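Local coordinates for protein diaminopimelate decarboxylase (Phaeodactylum tricornutum, PDB 7JPJ) that probably decarboxylates diaminopimelate to lysine as a dimeric, pyridoxal phosphate-dependent enzyme, at residues A[32-35]-A[36-39]; A[60-64]-A[65-69]; A[317-320]-A[321-324]. All coordinates share one frame; numbering follows the deposited sequence.

Contact 1: residues A[32-35]-A[36-39]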
# COMPACT_ATOMS: atom_id res chain seq x y z
N TYR A 32 -11.12 -1.11 -17.68
CA TYR A 32 -10.12 -1.58 -18.62
C TYR A 32 -10.72 -1.61 -20.02
O TYR A 32 -11.88 -2.00 -20.20
CB TYR A 32 -9.59 -2.97 -18.24
CG TYR A 32 -9.02 -3.05 -16.84
CD1 TYR A 32 -9.83 -3.38 -15.76
CD2 TYR A 32 -7.67 -2.81 -16.60
CE1 TYR A 32 -9.32 -3.46 -14.48
CE2 TYR A 32 -7.15 -2.89 -15.32
CZ TYR A 32 -7.98 -3.22 -14.26
OH TYR A 32 -7.47 -3.30 -12.98
N SER A 33 -9.92 -1.21 -21.01
CA SER A 33 -10.37 -1.07 -22.39
C SER A 33 -9.69 -2.13 -23.25
O SER A 33 -8.46 -2.19 -23.31
CB SER A 33 -10.07 0.33 -22.92
OG SER A 33 -9.77 0.30 -24.30
N ILE A 34 -10.51 -2.94 -23.93
CA ILE A 34 -9.97 -3.95 -24.84
C ILE A 34 -9.16 -3.30 -25.96
O ILE A 34 -8.12 -3.83 -26.38
CB ILE A 34 -11.13 -4.81 -25.40
CG1 ILE A 34 -11.46 -5.96 -24.44
CG2 ILE A 34 -10.79 -5.37 -26.78
CD1 ILE A 34 -10.38 -7.02 -24.36
N ASP A 35 -9.61 -2.13 -26.43
CA ASP A 35 -8.88 -1.41 -27.47
C ASP A 35 -7.46 -1.09 -27.04
O ASP A 35 -6.50 -1.30 -27.79
CB ASP A 35 -9.63 -0.13 -27.83
CG ASP A 35 -10.45 -0.26 -29.09
OD1 ASP A 35 -9.90 -0.74 -30.11
OD2 ASP A 35 -11.64 0.12 -29.07
N LYS A 36 -7.29 -0.58 -25.81
CA LYS A 36 -5.97 -0.21 -25.33
C LYS A 36 -5.11 -1.44 -25.03
O LYS A 36 -3.88 -1.37 -25.09
CB LYS A 36 -6.09 0.67 -24.09
CG LYS A 36 -6.28 2.15 -24.40
CD LYS A 36 -4.97 2.78 -24.85
CE LYS A 36 -5.16 4.20 -25.33
NZ LYS A 36 -3.87 4.85 -25.65
N LEU A 37 -5.74 -2.57 -24.70
CA LEU A 37 -4.97 -3.80 -24.51
C LEU A 37 -4.46 -4.35 -25.83
O LEU A 37 -3.36 -4.93 -25.88
CB LEU A 37 -5.83 -4.86 -23.80
CG LEU A 37 -6.12 -4.65 -22.31
CD1 LEU A 37 -7.22 -5.60 -21.87
CD2 LEU A 37 -4.87 -4.85 -21.47
N GLU A 38 -5.22 -4.17 -26.91
CA GLU A 38 -4.81 -4.69 -28.21
C GLU A 38 -3.62 -3.92 -28.77
O GLU A 38 -2.72 -4.51 -29.39
CB GLU A 38 -5.98 -4.65 -29.18
CG GLU A 38 -5.88 -5.66 -30.31
CD GLU A 38 -6.91 -5.42 -31.40
OE1 GLU A 38 -6.85 -4.35 -32.04
OE2 GLU A 38 -7.76 -6.30 -31.62
N GLU A 39 -3.61 -2.59 -28.58
CA GLU A 39 -2.49 -1.79 -29.05
C GLU A 39 -1.19 -2.20 -28.37
O GLU A 39 -0.15 -2.31 -29.03
CB GLU A 39 -2.77 -0.30 -28.80
CG GLU A 39 -4.11 0.18 -29.32
CD GLU A 39 -4.36 1.65 -29.01
OE1 GLU A 39 -3.54 2.25 -28.28
OE2 GLU A 39 -5.37 2.20 -29.51
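Ser33 caps the helix that starts at Ile34: its OG accepts the backbone N-H of Lys36, with OG 3.0 Å from Lys36 N and an N-H...O angle of 165°. Ser33 is the N-cap, and its hydroxyl takes the N-H of the third helical residue. The main chain continues the same turn. Leu37 N bonds to Ser33 O at 3.1 Å, Glu38 N to Ile34 O at 3.0 Å, and Glu39 N to Asp35 O at 3.3 Å, so the i to i+4 ladder is running from the cap onward. Apolar contact is modest: Ile34 CD1 and Leu37 CD1 meet at 4.3 Å. Leu37 CG lies beside its own backbone N (chi1 -73°), which brings CG within 3.5 Å of Ser33 O. The charged groups sit on the outer side. Lys36 NZ and Glu39 OE1 form a long salt bridge of 3.7 Å, whereas the carboxylate of Asp35 pairs with Lys417, which also forms a long, weak ion pair with Glu38 and probably offsets the nearness of the two carboxylates. In the fold, strand 29-33 of the mixed sheet passes directly into helix 34-45, whose Ile34, Leu37 and Glu38 rest on Tyr70 of helix 65-73.

Contact 2: residues A[60-64]-A[65-69]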
# COMPACT_ATOMS: atom_id res chain seq x y z
N LYS A 60 1.94 -9.50 -12.16
CA LYS A 60 1.93 -8.75 -10.91
C LYS A 60 1.40 -7.33 -11.09
O LYS A 60 1.01 -6.70 -10.10
CB LYS A 60 3.34 -8.70 -10.31
CG LYS A 60 4.28 -7.75 -11.03
CD LYS A 60 5.74 -8.05 -10.70
CE LYS A 60 6.68 -7.13 -11.46
NZ LYS A 60 8.09 -7.57 -11.35
N ALA A 61 1.38 -6.82 -12.32
CA ALA A 61 0.88 -5.48 -12.58
C ALA A 61 -0.65 -5.42 -12.57
O ALA A 61 -1.22 -4.39 -12.20
CB ALA A 61 1.42 -4.96 -13.91
N CYS A 62 -1.31 -6.51 -12.97
CA CYS A 62 -2.77 -6.62 -12.96
C CYS A 62 -3.19 -8.06 -13.18
O CYS A 62 -3.17 -8.56 -14.31
CB CYS A 62 -3.39 -5.73 -14.04
SG CYS A 62 -5.19 -5.60 -13.89
N PRO A 63 -3.61 -8.77 -12.12
CA PRO A 63 -3.80 -10.22 -12.23
C PRO A 63 -5.22 -10.68 -12.53
O PRO A 63 -5.51 -11.87 -12.36
CB PRO A 63 -3.34 -10.72 -10.85
CG PRO A 63 -3.50 -9.54 -9.92
CD PRO A 63 -3.77 -8.30 -10.73
N ASN A 64 -6.09 -9.79 -12.98
CA ASN A 64 -7.46 -10.19 -13.28
C ASN A 64 -7.49 -11.26 -14.36
O ASN A 64 -6.76 -11.19 -15.35
CB ASN A 64 -8.29 -8.98 -13.72
CG ASN A 64 -9.77 -9.31 -13.88
OD1 ASN A 64 -10.18 -9.93 -14.87
ND2 ASN A 64 -10.57 -8.92 -12.90
N ALA A 65 -8.36 -12.26 -14.17
CA ALA A 65 -8.36 -13.43 -15.04
C ALA A 65 -8.71 -13.07 -16.48
O ALA A 65 -8.16 -13.65 -17.42
CB ALA A 65 -9.32 -14.48 -14.50
N SER A 66 -9.61 -12.10 -16.66
CA SER A 66 -9.95 -11.67 -18.01
C SER A 66 -8.74 -11.12 -18.74
O SER A 66 -8.55 -11.38 -19.94
CB SER A 66 -11.07 -10.63 -17.96
OG SER A 66 -12.25 -11.18 -17.40
N ILE A 67 -7.90 -10.35 -18.04
CA ILE A 67 -6.66 -9.87 -18.66
C ILE A 67 -5.76 -11.05 -19.01
O ILE A 67 -5.16 -11.08 -20.09
CB ILE A 67 -5.95 -8.87 -17.72
CG1 ILE A 67 -6.92 -7.77 -17.28
CG2 ILE A 67 -4.74 -8.27 -18.41
CD1 ILE A 67 -7.42 -6.90 -18.41
N LEU A 68 -5.65 -12.03 -18.11
CA LEU A 68 -4.87 -13.22 -18.41
C LEU A 68 -5.45 -13.97 -19.61
O LEU A 68 -4.71 -14.39 -20.50
CB LEU A 68 -4.82 -14.14 -17.19
CG LEU A 68 -4.06 -13.63 -15.97
CD1 LEU A 68 -4.01 -14.72 -14.91
CD2 LEU A 68 -2.66 -13.19 -16.35
N LYS A 69 -6.77 -14.14 -19.63
CA LYS A 69 -7.40 -14.84 -20.74
C LYS A 69 -7.21 -14.10 -22.06
O LYS A 69 -7.02 -14.72 -23.11
CB LYS A 69 -8.89 -15.05 -20.45
CG LYS A 69 -9.18 -16.01 -19.31
CD LYS A 69 -10.67 -16.04 -18.98
CE LYS A 69 -10.95 -16.84 -17.71
NZ LYS A 69 -10.59 -18.28 -17.85
O HOH W 1 -12.40 -12.08 -14.72
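Asn64 closes an Asx turn with Ser66 and thereby N-caps helix 65-73, in a beta-alpha unit of the TIM-barrel-type domain. Its OD1 accepts the N-H of Ser66 at 2.9 Å from Ser66 N, the donor tilted 22° from the amide plane. CG stands opposite the backbone N of Asn64 (chi1 -173°), and this sets the amide over the first turn. The main chain supports the cap: Leu68 N bonds to Asn64 O at 3.1 Å. Ile67 CG1 lies 4.0 Å from Asn64 CB and, more loosely, 4.4 Å from Cys62 SG. One shell further out, Asn64 ND2 donates to Glu412, which is consistent with OD1 being the capping oxygen and probably holds the amide in this rotation. Tyr57 of strand 53-58 holds Cys62 O and also packs on Ile67 and Leu68. From the second subunit, Glu437 reaches Ala65 N by a weak hydrogen bond, and Ile438 of that subunit covers Ser66. Lys60, the predicted cofactor attachment point, unmodified here, packs on Cys357 of the second subunit, the predicted proton donor. A water hydrogen-bonds Ser66 OG at 2.8 Å and lies 3.1 Å from Asn64 OD1, to which it may donate.

Contact 3: residues A[317-320]-A[321-324]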
# COMPACT_ATOMS: atom_id res chain seq x y z
N THR A 317 -6.56 3.51 -1.21
CA THR A 317 -7.19 2.19 -1.24
C THR A 317 -7.29 1.63 -2.65
O THR A 317 -7.42 0.41 -2.82
CB THR A 317 -8.59 2.26 -0.63
OG1 THR A 317 -9.26 3.44 -1.13
CG2 THR A 317 -8.53 2.33 0.88
N ASP A 318 -7.24 2.49 -3.67
CA ASP A 318 -7.42 2.07 -5.05
C ASP A 318 -6.25 2.42 -5.95
O ASP A 318 -5.90 1.63 -6.83
CB ASP A 318 -8.70 2.69 -5.61
CG ASP A 318 -9.84 2.64 -4.62
OD1 ASP A 318 -10.42 1.55 -4.41
OD2 ASP A 318 -10.15 3.70 -4.02
N VAL A 319 -5.62 3.57 -5.75
CA VAL A 319 -4.42 3.96 -6.49
C VAL A 319 -3.41 4.48 -5.47
O VAL A 319 -3.59 5.58 -4.92
CB VAL A 319 -4.71 5.01 -7.57
CG1 VAL A 319 -3.44 5.37 -8.31
CG2 VAL A 319 -5.76 4.50 -8.55
N LEU A 320 -2.36 3.70 -5.22
CA LEU A 320 -1.36 4.04 -4.22
C LEU A 320 -0.14 4.74 -4.81
O LEU A 320 0.59 5.40 -4.06
CB LEU A 320 -0.91 2.77 -3.49
CG LEU A 320 0.21 2.87 -2.45
CD1 LEU A 320 -0.27 3.61 -1.20
CD2 LEU A 320 0.75 1.49 -2.10
N ARG A 321 0.08 4.64 -6.12
CA ARG A 321 1.29 5.20 -6.72
C ARG A 321 1.48 6.69 -6.44
O ARG A 321 2.65 7.11 -6.30
CB ARG A 321 1.28 4.92 -8.23
CG ARG A 321 1.24 3.43 -8.56
CD ARG A 321 1.69 3.14 -9.99
NE ARG A 321 1.82 4.34 -10.81
CZ ARG A 321 2.97 4.79 -11.32
NH1 ARG A 321 4.10 4.13 -11.11
NH2 ARG A 321 2.98 5.89 -12.04
N PRO A 322 0.45 7.54 -6.36
CA PRO A 322 0.69 8.93 -5.93
C PRO A 322 1.29 9.03 -4.54
O PRO A 322 2.22 9.82 -4.33
CB PRO A 322 -0.70 9.57 -6.00
CG PRO A 322 -1.40 8.79 -7.04
CD PRO A 322 -0.92 7.38 -6.89
N SER A 323 0.77 8.27 -3.57
CA SER A 323 1.32 8.33 -2.22
C SER A 323 2.68 7.64 -2.12
O SER A 323 3.53 8.08 -1.34
CB SER A 323 0.36 7.69 -1.22
OG SER A 323 -0.87 8.39 -1.16
N LEU A 324 2.90 6.58 -2.89
CA LEU A 324 4.09 5.76 -2.70
C LEU A 324 5.31 6.35 -3.42
O LEU A 324 6.43 6.27 -2.90
CB LEU A 324 3.83 4.33 -3.18
CG LEU A 324 4.91 3.31 -2.85
CD1 LEU A 324 5.27 3.35 -1.37
CD2 LEU A 324 4.45 1.92 -3.25
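Val319 meets the ring of Pro322 at its CD corner: CG1 comes within 3.5 Å of Pro322 CD and 4.2 Å of Pro322 CG, and the two side chains cross at about a right angle. One valine branch, CG1, thus meets the CD-CG side of the ring; CG1 is anti to the backbone N of Val319. The flat guanidinium of Arg321 turns away from residues 317-320 and belongs to the D-lysine pocket. There it touches the bound ligand together with Arg243, whose NH1 lies close to Arg321 NH2, as expected of two arginines lining one pocket; Arg321 NE makes a weak hydrogen bond to His329.

Leu320 carries the remaining packing. With CG opposite its backbone N (chi1 177°), it spreads its two methyl branches over the first helical turn. CD2 faces Leu324 CD2 at 3.9 Å, CD1 lies 4.1 Å from Ser323 CB, and CG is 4.0 Å from Leu324 CB. The main chain closes the same turn: Leu324 N bonds to Leu320 O at 2.8 Å. With an alanine here, both branches would be gone, and Leu324 CD2 and Ser323 CB would probably be left with a gap beside them and Leu324 freer to turn. Ser323 OG, by contrast, is held from outside by Gly360 O.

Residues 317-320 end the loop after strand 308-312 of the mixed sheet, and 321-324 open the short helix 321-325. Val319 and Asp318 pack on Leu291 of strand 289-300, tying the loop to the sheet. Leu324 packs on Leu324 of the second subunit and Leu320 on Thr401 of that subunit, so the turn joins sheet, pocket and dimer interface.

The three contacts follow one another along the chain, each a turn where a helix begins. Contacts 1 and 2, with centres 13 Å apart, touch directly: Tyr32 OH lies 3.4 Å from Cys62 SG, and Leu37 CD1 lies 3.7 Å from Ile67 CD1. Glu412 binds both Tyr32 OH and Asn64 ND2, a second tie between strand 29-33 and the cap of helix 65-73. Contact 3 stands apart, its centre 23 Å from that of contact 1 and 19 Å from that of contact 2, on the mixed-sheet side. Contacts 2 and 3 both reach the second subunit; the packing of Lys60 on Cys357 of that subunit is consistent with an active site at the dimer interface.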